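Local coordinates for protein enzyme subtilase SubTY from Bacillus sp. TY145 (PDB 5FFN) that probably hydrolyses peptide bonds in proteins as a calcium-binding serine endopeptidase of the subtilase family, at residues A[43-48]-A[79-84]; A[176-181]-A[222-227]; A[188-193]-A[228-233]; A[287-292]-A[305-310]. All coordinates share one frame; numbering follows the deposited sequence.

Interaction 1. Residues A[43-48]-A[79-84]; sequences LDLAGS and TVLAHG
In the subtilase fold the helix 72-81 ends beside the loop that joins strands 29-35 and 49-54, and H83, just beyond the helix, plugs into that loop. Its backbone N gives a 3.0 Å hydrogen bond to D44 O. At the far end of the imidazole, NE2 donates to A46 O over 2.9 Å, with the acceptor 17° out of the ring plane. CG of H83 sits between its own N and carbonyl carbon (chi1 55°), which folds the ring back over D44, whose carbonyl oxygen lies 3.1 Å above the centre of one face. L43 O approaches CE1 near the ring plane. The loop itself is braced by a type II turn from L45 to S48, closed by the bond from S48 N to L45 O. Apart from these polar bonds, CD2 of L45 meets CD1 of L81 at 3.9 Å, the two side chains crossing at about a right angle. D44 OD2 turns to the Y244 hydroxyl and V91 N. Because NE2 donates to A46 O while ND1 bonds to the N of G85, the ring is probably neutral with its proton on NE2, its rotation fixed from both nitrogens.

Interaction 2. Residues A[176-181]-A[222-227]; sequences NTIGFP and QERDIE. With CA (calcium ion), chain C.
R224 holds N176 side-on with two nitrogens, each bonded to a different oxygen. NE points almost straight at N176 OD1 (2.7 Å, 175° at the hydrogen), and NH2 donates to the backbone N176 O at 3.0 Å. Both acceptors lie in the guanidinium plane, whereas the asparagine amide stands nearly perpendicular to it, at 89°. The arginine bends at chi3 (74°), bringing the guanidinium back toward 176-181. Its NH1 comes to the edge of the F180 ring, 3.5 Å from CE1, and the CG of E223 approaches CE2 at another part of the same rim. The E223 carboxylate itself is engaged by K146 in a salt bridge. Over one face of the guanidinium lies I178 CG2, which packs on R224 CA at 3.6 Å, while CD1, at the end of the extended branch, reaches I226 CD1 at 3.8 Å. R224 sits within the type II turn from Q222 to D225, consistent with the turn positioning it. Here D225 OD2 accepts from Q222 N and also binds calcium at 2.3 Å, and Q222 OE1 ligates the same ion at 2.4 Å. A water, T215 O, D218 OD1 and I220 O complete the six ligands. The arrangement is that of a calcium-binding surface loop of a subtilase, here leading into strand 228-231 and fastened through its arginine to the segment before strand 188-194.

Interaction 3. Residues A[188-193]-A[228-233]; sequences VAVAAL and VSAPGA
Backbone hydrogen bonds run the length of the contact between V188-L193 and V228-A233. The ladder begins at V228 N to A189 O, at 3.3 Å, then passes back from A191 N to V228 O. A230 N returns to A191 O, and L193 N closes on A230 O at 2.8 Å. Beyond P231, where strand 228-231 ends, G232 N bonds L193 O at 2.8 Å and A233 N does so weakly, so the pairing runs into the loop that follows. CA-H...O contacts from V190 to V228 O, from S229 to A191 O and from A192 to A230 O supplement the ladder at oxygens that already accept an N-H. This is the parallel pairing of strand 188-194 with strand 228-231 in the central sheet of the subtilase fold, with the short segments inclined at 41°.

Apolar packing differs on the two faces. Toward helix 250-267, V190 lies beside V228 and A230, with its CG2 4.0 Å from V228 CG2; that same methyl of V228 also meets V188 CG1. V190 and A230 then rest on V257 of the helix. Farther along this face, A192 CB rests against G232 CA at 3.9 Å, and A192 also touches T250. On the reverse face L193 folds over the neighbouring strand: with CG anti to its carbonyl carbon (chi1 -56°), CD2 reaches S229 CB at 3.7 Å and CD1 lies alongside A230 CA. A191 CB touches S229 OG, a hydroxyl hydrogen-bonded to S303 O.

Interaction 4. Residues A[287-292]-A[305-310]; sequences YDIKGG and FGYPRV. With CA (calcium ion), chain D.
Y287 lays one face of its ring under the side chain of R309, which crosses it at about a right angle. The methylene R309 CD makes the closer approach, a CH-pi contact 3.7 Å from the centroid of the Y287 ring, and the guanidinium carbon R309 CZ follows at 4.7 Å from that centroid, 12° off the normal, as a cation-pi interaction. The guanidinium is steeply turned against the ring, 73° between planes, so NH1 rather than a flat face comes down near CE1 and CD1. Bending of the arginine at chi3 (84°) brings this about, while its NH2 is held by S13 O and the Y287 hydroxyl bonds to the chain terminus at K311. Nearer the backbone, Y307 N donates to Y287 O over 2.9 Å, with G306 CA drawn close to that same oxygen. I289 sets its CD1 against Y307 CB at 3.7 Å. Next along the chain, D288 OD1 and I289 O each bind calcium at 2.4 Å, with a water, G296 O, G298 O and D300 OD2 as the remaining ligands. The metal-bound water also accepts from I289 N, and a second water links D288 OD1, weakly, to F305 O. The aromatic and cationic groups thus join the end of the chain to the calcium-bound loop, and the ring face may help to offset the arginine's charge.

How the interactions relate
Interaction 3 is the buried centre of the group, a parallel strand pair made of backbone bonds and small apolar side chains. Interactions 2 and 4 lie at its margins and join it directly: E227 N reaches A189 O where 222-227 runs into strand 228-231, and S229 N bonds to G306 O, adding 305-310 along that strand's other edge. E227 O and F305 N also link interactions 2 and 4 to each other. Both are only partly buried, and both pair an arginine grip with a separate calcium site. Interaction 1 stands apart, about 21 Å from interaction 3 between centres; though buried, it relies on a histidine binding loop carbonyls, without metal.

Interaction 1. Residues A[43-48]-A[79-84]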
# COMPACT_ATOMS: atom_id res chain seq x y z
N LEU A 43 -0.74 16.73 13.92
CA LEU A 43 -1.86 16.92 14.84
C LEU A 43 -2.87 15.78 14.76
O LEU A 43 -3.44 15.38 15.76
CB LEU A 43 -2.55 18.23 14.54
CG LEU A 43 -1.89 19.48 15.14
CD1 LEU A 43 -2.62 20.68 14.66
CD2 LEU A 43 -1.90 19.40 16.64
N ASP A 44 -3.03 15.22 13.57
CA ASP A 44 -3.97 14.11 13.37
C ASP A 44 -3.40 12.73 13.67
O ASP A 44 -4.13 11.76 13.65
CB ASP A 44 -4.55 14.20 11.96
CG ASP A 44 -5.27 15.51 11.69
OD1 ASP A 44 -5.66 16.22 12.67
OD2 ASP A 44 -5.49 15.84 10.52
N LEU A 45 -2.10 12.65 13.96
CA LEU A 45 -1.48 11.42 14.39
C LEU A 45 -0.98 11.42 15.84
O LEU A 45 -0.57 10.39 16.36
CB LEU A 45 -0.30 11.07 13.43
CG LEU A 45 -0.63 10.96 11.95
CD1 LEU A 45 0.64 10.60 11.17
CD2 LEU A 45 -1.73 9.91 11.68
N ALA A 46 -1.05 12.57 16.51
CA ALA A 46 -0.42 12.72 17.79
C ALA A 46 -0.92 11.71 18.77
O ALA A 46 -2.12 11.49 18.86
CB ALA A 46 -0.61 14.15 18.31
N GLY A 47 0.01 11.09 19.47
CA GLY A 47 -0.28 10.12 20.51
C GLY A 47 -0.60 8.72 20.01
O GLY A 47 -0.76 7.77 20.80
N SER A 48 -0.61 8.55 18.69
CA SER A 48 -0.89 7.22 18.12
C SER A 48 0.32 6.32 18.05
O SER A 48 0.19 5.10 18.16
CB SER A 48 -1.53 7.34 16.73
OG SER A 48 -0.68 7.95 15.77
N THR A 79 -4.22 7.50 6.40
CA THR A 79 -5.36 6.78 5.81
C THR A 79 -5.75 5.67 6.76
O THR A 79 -6.94 5.42 6.98
CB THR A 79 -5.02 6.29 4.37
OG1 THR A 79 -4.84 7.41 3.47
CG2 THR A 79 -6.13 5.39 3.82
N VAL A 80 -4.74 5.03 7.39
CA VAL A 80 -5.02 3.98 8.35
C VAL A 80 -5.79 4.53 9.57
O VAL A 80 -6.82 3.96 10.02
CB VAL A 80 -3.75 3.29 8.85
CG1 VAL A 80 -4.06 2.25 9.91
CG2 VAL A 80 -3.00 2.60 7.72
N LEU A 81 -5.25 5.60 10.14
CA LEU A 81 -5.63 5.91 11.51
C LEU A 81 -5.61 7.38 11.94
O LEU A 81 -5.63 7.61 13.14
CB LEU A 81 -4.87 5.01 12.50
CG LEU A 81 -3.34 4.86 12.33
CD1 LEU A 81 -2.61 6.20 12.53
CD2 LEU A 81 -2.81 3.84 13.30
N ALA A 82 -5.61 8.33 11.01
CA ALA A 82 -5.70 9.75 11.45
C ALA A 82 -7.01 9.91 12.24
O ALA A 82 -8.06 9.31 11.92
CB ALA A 82 -5.66 10.70 10.29
N HIS A 83 -6.94 10.74 13.29
CA HIS A 83 -8.01 10.78 14.28
C HIS A 83 -8.66 12.18 14.46
O HIS A 83 -9.36 12.39 15.44
CB HIS A 83 -7.51 10.21 15.62
CG HIS A 83 -6.27 10.88 16.14
ND1 HIS A 83 -6.12 12.24 16.15
CD2 HIS A 83 -5.13 10.36 16.66
CE1 HIS A 83 -4.95 12.55 16.67
NE2 HIS A 83 -4.32 11.43 16.97
N GLY A 84 -8.46 13.07 13.51
CA GLY A 84 -9.07 14.39 13.44
C GLY A 84 -8.41 15.45 14.34
O GLY A 84 -8.81 16.61 14.31

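Interaction 2. Residues A[176-181]-A[222-227]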
# COMPACT_ATOMS: atom_id res chain seq x y z
N ASN A 176 -1.15 -9.88 -15.39
CA ASN A 176 -0.02 -10.54 -14.71
C ASN A 176 1.16 -9.64 -14.41
O ASN A 176 2.32 -10.06 -14.48
CB ASN A 176 0.48 -11.76 -15.51
CG ASN A 176 1.05 -12.83 -14.61
OD1 ASN A 176 0.88 -12.77 -13.40
ND2 ASN A 176 1.72 -13.83 -15.19
N THR A 177 0.86 -8.40 -14.06
CA THR A 177 1.85 -7.39 -13.71
C THR A 177 1.96 -7.16 -12.19
O THR A 177 2.73 -6.28 -11.75
CB THR A 177 1.50 -6.03 -14.40
OG1 THR A 177 0.11 -5.71 -14.22
CG2 THR A 177 1.81 -6.08 -15.94
N ILE A 178 1.18 -7.92 -11.42
CA ILE A 178 1.22 -7.87 -9.94
C ILE A 178 2.67 -7.94 -9.46
O ILE A 178 3.48 -8.70 -10.02
CB ILE A 178 0.32 -9.01 -9.33
CG1 ILE A 178 0.16 -8.86 -7.81
CG2 ILE A 178 0.86 -10.37 -9.69
CD1 ILE A 178 -0.83 -9.90 -7.19
N GLY A 179 3.02 -7.15 -8.46
CA GLY A 179 4.34 -7.22 -7.82
C GLY A 179 4.29 -7.81 -6.41
O GLY A 179 3.30 -8.42 -5.97
N PHE A 180 5.40 -7.65 -5.73
CA PHE A 180 5.71 -8.33 -4.47
C PHE A 180 6.22 -7.30 -3.46
O PHE A 180 6.96 -6.39 -3.82
CB PHE A 180 6.76 -9.44 -4.72
CG PHE A 180 6.24 -10.51 -5.62
CD1 PHE A 180 6.29 -10.34 -7.01
CD2 PHE A 180 5.60 -11.63 -5.09
CE1 PHE A 180 5.72 -11.31 -7.86
CE2 PHE A 180 5.04 -12.60 -5.93
CZ PHE A 180 5.10 -12.43 -7.31
N PRO A 181 5.89 -7.49 -2.17
CA PRO A 181 5.27 -8.71 -1.61
C PRO A 181 3.78 -8.94 -1.77
O PRO A 181 3.30 -9.98 -1.33
CB PRO A 181 5.61 -8.58 -0.09
CG PRO A 181 5.61 -7.17 0.11
CD PRO A 181 6.25 -6.55 -1.10
N GLN A 222 -3.72 -17.89 -4.76
CA GLN A 222 -2.39 -18.38 -5.14
C GLN A 222 -1.44 -17.19 -5.27
O GLN A 222 -1.85 -16.02 -5.19
CB GLN A 222 -2.43 -19.20 -6.45
CG GLN A 222 -3.21 -20.53 -6.35
CD GLN A 222 -4.72 -20.41 -6.60
OE1 GLN A 222 -5.19 -19.57 -7.36
NE2 GLN A 222 -5.49 -21.30 -5.95
N GLU A 223 -0.15 -17.49 -5.37
CA GLU A 223 0.82 -16.47 -5.71
C GLU A 223 0.40 -15.78 -7.02
O GLU A 223 -0.08 -16.44 -7.95
CB GLU A 223 2.20 -17.09 -5.82
CG GLU A 223 3.30 -16.10 -5.92
CD GLU A 223 4.67 -16.75 -5.70
OE1 GLU A 223 5.20 -16.73 -4.58
OE2 GLU A 223 5.17 -17.27 -6.68
N ARG A 224 0.51 -14.44 -7.03
CA ARG A 224 0.20 -13.56 -8.19
C ARG A 224 -1.32 -13.31 -8.32
O ARG A 224 -1.78 -12.79 -9.34
CB ARG A 224 0.80 -14.08 -9.51
CG ARG A 224 2.30 -14.38 -9.47
CD ARG A 224 2.81 -14.67 -10.89
NE ARG A 224 2.90 -13.45 -11.68
CZ ARG A 224 3.94 -12.62 -11.67
NH1 ARG A 224 5.01 -12.87 -10.92
NH2 ARG A 224 3.91 -11.52 -12.40
N ASP A 225 -2.09 -13.56 -7.25
CA ASP A 225 -3.50 -13.22 -7.27
C ASP A 225 -3.75 -11.92 -6.51
O ASP A 225 -3.24 -11.71 -5.39
CB ASP A 225 -4.36 -14.29 -6.62
CG ASP A 225 -4.49 -15.57 -7.44
OD1 ASP A 225 -4.06 -15.64 -8.59
OD2 ASP A 225 -5.04 -16.51 -6.85
N ILE A 226 -4.58 -11.06 -7.10
CA ILE A 226 -5.12 -9.90 -6.39
C ILE A 226 -6.15 -10.39 -5.38
O ILE A 226 -6.91 -11.30 -5.64
CB ILE A 226 -5.86 -8.87 -7.34
CG1 ILE A 226 -4.91 -8.46 -8.47
CG2 ILE A 226 -6.47 -7.71 -6.58
CD1 ILE A 226 -3.73 -7.61 -7.97
N GLU A 227 -6.16 -9.81 -4.21
CA GLU A 227 -7.12 -10.26 -3.16
C GLU A 227 -8.36 -9.35 -3.02
O GLU A 227 -9.50 -9.82 -3.04
CB GLU A 227 -6.37 -10.43 -1.84
CG GLU A 227 -7.14 -11.17 -0.76
CD GLU A 227 -6.21 -11.97 0.17
OE1 GLU A 227 -5.05 -12.28 -0.23
OE2 GLU A 227 -6.64 -12.32 1.28
CA CA C . -6.87 -17.88 -7.35
O HOH W 1 -8.12 -15.94 -7.13

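Interaction 3. Residues A[188-193]-A[228-233]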
# COMPACT_ATOMS: atom_id res chain seq x y z
N VAL A 188 -1.98 -10.05 1.69
CA VAL A 188 -3.21 -9.57 1.03
C VAL A 188 -2.83 -8.48 -0.01
O VAL A 188 -2.47 -7.38 0.39
CB VAL A 188 -4.19 -8.98 2.06
CG1 VAL A 188 -5.42 -8.44 1.37
CG2 VAL A 188 -4.53 -10.03 3.12
N ALA A 189 -2.93 -8.81 -1.30
CA ALA A 189 -2.61 -7.88 -2.42
C ALA A 189 -3.79 -6.95 -2.62
O ALA A 189 -4.93 -7.40 -2.86
CB ALA A 189 -2.36 -8.66 -3.73
N VAL A 190 -3.52 -5.66 -2.60
CA VAL A 190 -4.58 -4.69 -2.68
C VAL A 190 -4.48 -3.89 -4.01
O VAL A 190 -3.46 -3.21 -4.28
CB VAL A 190 -4.59 -3.73 -1.49
CG1 VAL A 190 -5.78 -2.75 -1.60
CG2 VAL A 190 -4.67 -4.47 -0.17
N ALA A 191 -5.53 -4.03 -4.82
CA ALA A 191 -5.69 -3.25 -6.08
C ALA A 191 -6.29 -1.88 -5.77
O ALA A 191 -6.95 -1.72 -4.75
CB ALA A 191 -6.62 -4.01 -7.06
N ALA A 192 -6.12 -0.92 -6.68
CA ALA A 192 -6.58 0.46 -6.46
C ALA A 192 -7.84 0.72 -7.32
O ALA A 192 -7.81 0.53 -8.57
CB ALA A 192 -5.50 1.46 -6.87
N LEU A 193 -8.90 1.14 -6.64
CA LEU A 193 -10.09 1.72 -7.25
C LEU A 193 -9.89 3.23 -7.46
O LEU A 193 -9.25 3.91 -6.66
CB LEU A 193 -11.33 1.52 -6.38
CG LEU A 193 -11.69 0.07 -5.97
CD1 LEU A 193 -12.81 -0.00 -4.97
CD2 LEU A 193 -11.98 -0.69 -7.22
N VAL A 228 -8.14 -8.05 -2.88
CA VAL A 228 -9.20 -7.11 -2.63
C VAL A 228 -8.82 -5.80 -3.32
O VAL A 228 -7.66 -5.60 -3.69
CB VAL A 228 -9.44 -6.86 -1.13
CG1 VAL A 228 -9.92 -8.14 -0.45
CG2 VAL A 228 -8.21 -6.24 -0.49
N SER A 229 -9.81 -4.93 -3.44
CA SER A 229 -9.67 -3.62 -4.03
C SER A 229 -10.11 -2.56 -3.02
O SER A 229 -10.99 -2.82 -2.16
CB SER A 229 -10.54 -3.51 -5.25
OG SER A 229 -10.15 -4.45 -6.23
N ALA A 230 -9.50 -1.37 -3.09
CA ALA A 230 -9.88 -0.24 -2.22
C ALA A 230 -9.51 1.09 -2.89
O ALA A 230 -8.73 1.11 -3.84
CB ALA A 230 -9.24 -0.36 -0.84
N PRO A 231 -10.09 2.21 -2.39
CA PRO A 231 -9.81 3.55 -2.92
C PRO A 231 -8.31 3.84 -3.00
O PRO A 231 -7.59 3.74 -1.98
CB PRO A 231 -10.49 4.51 -1.92
CG PRO A 231 -11.65 3.71 -1.40
CD PRO A 231 -11.07 2.28 -1.28
N GLY A 232 -7.84 4.15 -4.21
CA GLY A 232 -6.42 4.36 -4.44
C GLY A 232 -6.03 5.54 -5.33
O GLY A 232 -4.86 5.87 -5.39
N ALA A 233 -7.01 6.21 -5.94
CA ALA A 233 -6.73 7.33 -6.87
C ALA A 233 -7.24 8.63 -6.24
O ALA A 233 -8.38 8.70 -5.77
CB ALA A 233 -7.35 7.07 -8.23

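Interaction 4. Residues A[287-292]-A[305-310]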
# COMPACT_ATOMS: atom_id res chain seq x y z
N TYR A 287 -19.26 -6.90 -2.31
CA TYR A 287 -19.11 -5.85 -3.31
C TYR A 287 -18.20 -6.31 -4.43
O TYR A 287 -17.05 -5.90 -4.55
CB TYR A 287 -18.67 -4.55 -2.65
CG TYR A 287 -19.68 -4.05 -1.68
CD1 TYR A 287 -20.84 -3.42 -2.12
CD2 TYR A 287 -19.57 -4.31 -0.29
CE1 TYR A 287 -21.80 -3.01 -1.25
CE2 TYR A 287 -20.54 -3.88 0.58
CZ TYR A 287 -21.66 -3.22 0.09
OH TYR A 287 -22.67 -2.77 0.89
N ASP A 288 -18.74 -7.20 -5.26
CA ASP A 288 -18.10 -7.65 -6.48
C ASP A 288 -17.74 -6.41 -7.33
O ASP A 288 -18.56 -5.52 -7.48
CB ASP A 288 -19.05 -8.56 -7.24
CG ASP A 288 -18.40 -9.28 -8.43
OD1 ASP A 288 -17.16 -9.24 -8.61
OD2 ASP A 288 -19.16 -9.95 -9.21
N ILE A 289 -16.51 -6.30 -7.81
CA ILE A 289 -16.13 -5.17 -8.71
C ILE A 289 -16.14 -5.66 -10.15
O ILE A 289 -15.58 -6.73 -10.48
CB ILE A 289 -14.76 -4.55 -8.29
CG1 ILE A 289 -14.85 -3.96 -6.87
CG2 ILE A 289 -14.20 -3.56 -9.32
CD1 ILE A 289 -15.63 -2.57 -6.73
N LYS A 290 -16.79 -4.89 -11.02
CA LYS A 290 -17.00 -5.28 -12.42
C LYS A 290 -16.48 -4.21 -13.40
O LYS A 290 -16.58 -4.41 -14.62
CB LYS A 290 -18.50 -5.48 -12.64
CG LYS A 290 -19.05 -6.69 -11.85
CD LYS A 290 -20.38 -7.14 -12.43
CE LYS A 290 -21.52 -6.61 -11.64
NZ LYS A 290 -22.86 -6.77 -12.37
N GLY A 291 -15.98 -3.11 -12.87
CA GLY A 291 -15.49 -2.00 -13.66
C GLY A 291 -13.98 -1.99 -13.79
O GLY A 291 -13.26 -2.25 -12.79
N GLY A 292 -13.49 -1.68 -14.99
CA GLY A 292 -12.07 -1.59 -15.25
C GLY A 292 -11.57 -2.71 -16.13
O GLY A 292 -12.24 -3.74 -16.33
N PHE A 305 -11.31 -10.44 -5.20
CA PHE A 305 -12.55 -10.91 -4.68
C PHE A 305 -13.60 -9.81 -4.62
O PHE A 305 -14.79 -10.11 -4.52
CB PHE A 305 -12.41 -11.47 -3.25
CG PHE A 305 -11.63 -12.77 -3.12
CD1 PHE A 305 -10.78 -13.25 -4.13
CD2 PHE A 305 -11.67 -13.48 -1.91
CE1 PHE A 305 -10.02 -14.44 -3.96
CE2 PHE A 305 -10.94 -14.65 -1.76
CZ PHE A 305 -10.12 -15.13 -2.75
N GLY A 306 -13.17 -8.56 -4.69
CA GLY A 306 -14.10 -7.45 -4.63
C GLY A 306 -13.57 -6.37 -3.72
O GLY A 306 -12.36 -6.24 -3.46
N TYR A 307 -14.51 -5.60 -3.22
CA TYR A 307 -14.25 -4.41 -2.41
C TYR A 307 -14.79 -4.55 -0.99
O TYR A 307 -15.99 -4.32 -0.76
CB TYR A 307 -14.88 -3.21 -3.14
CG TYR A 307 -14.78 -1.86 -2.46
CD1 TYR A 307 -13.88 -1.62 -1.41
CD2 TYR A 307 -15.58 -0.78 -2.91
CE1 TYR A 307 -13.80 -0.37 -0.78
CE2 TYR A 307 -15.48 0.48 -2.32
CZ TYR A 307 -14.56 0.69 -1.26
OH TYR A 307 -14.45 1.90 -0.61
N PRO A 308 -13.92 -4.87 -0.01
CA PRO A 308 -14.41 -5.04 1.38
C PRO A 308 -14.68 -3.67 2.02
O PRO A 308 -13.86 -2.72 1.91
CB PRO A 308 -13.25 -5.73 2.08
CG PRO A 308 -12.00 -5.19 1.34
CD PRO A 308 -12.45 -4.99 -0.08
N ARG A 309 -15.82 -3.57 2.67
CA ARG A 309 -16.27 -2.33 3.26
C ARG A 309 -16.75 -2.48 4.69
O ARG A 309 -16.93 -3.59 5.21
CB ARG A 309 -17.36 -1.75 2.35
CG ARG A 309 -16.96 -1.59 0.90
CD ARG A 309 -18.09 -1.17 -0.03
NE ARG A 309 -18.30 0.28 -0.04
CZ ARG A 309 -19.21 0.86 -0.85
NH1 ARG A 309 -19.97 0.11 -1.63
NH2 ARG A 309 -19.34 2.18 -0.90
N VAL A 310 -17.02 -1.35 5.34
CA VAL A 310 -17.58 -1.36 6.71
C VAL A 310 -18.95 -2.01 6.72
O VAL A 310 -19.31 -2.75 7.62
CB VAL A 310 -17.62 0.10 7.29
CG1 VAL A 310 -18.34 0.15 8.64
CG2 VAL A 310 -16.21 0.62 7.45
CA CA D . -15.24 -9.01 -10.03
O HOH W 2 -16.36 -11.00 -6.51
O HOH W 3 -14.20 -8.49 -7.91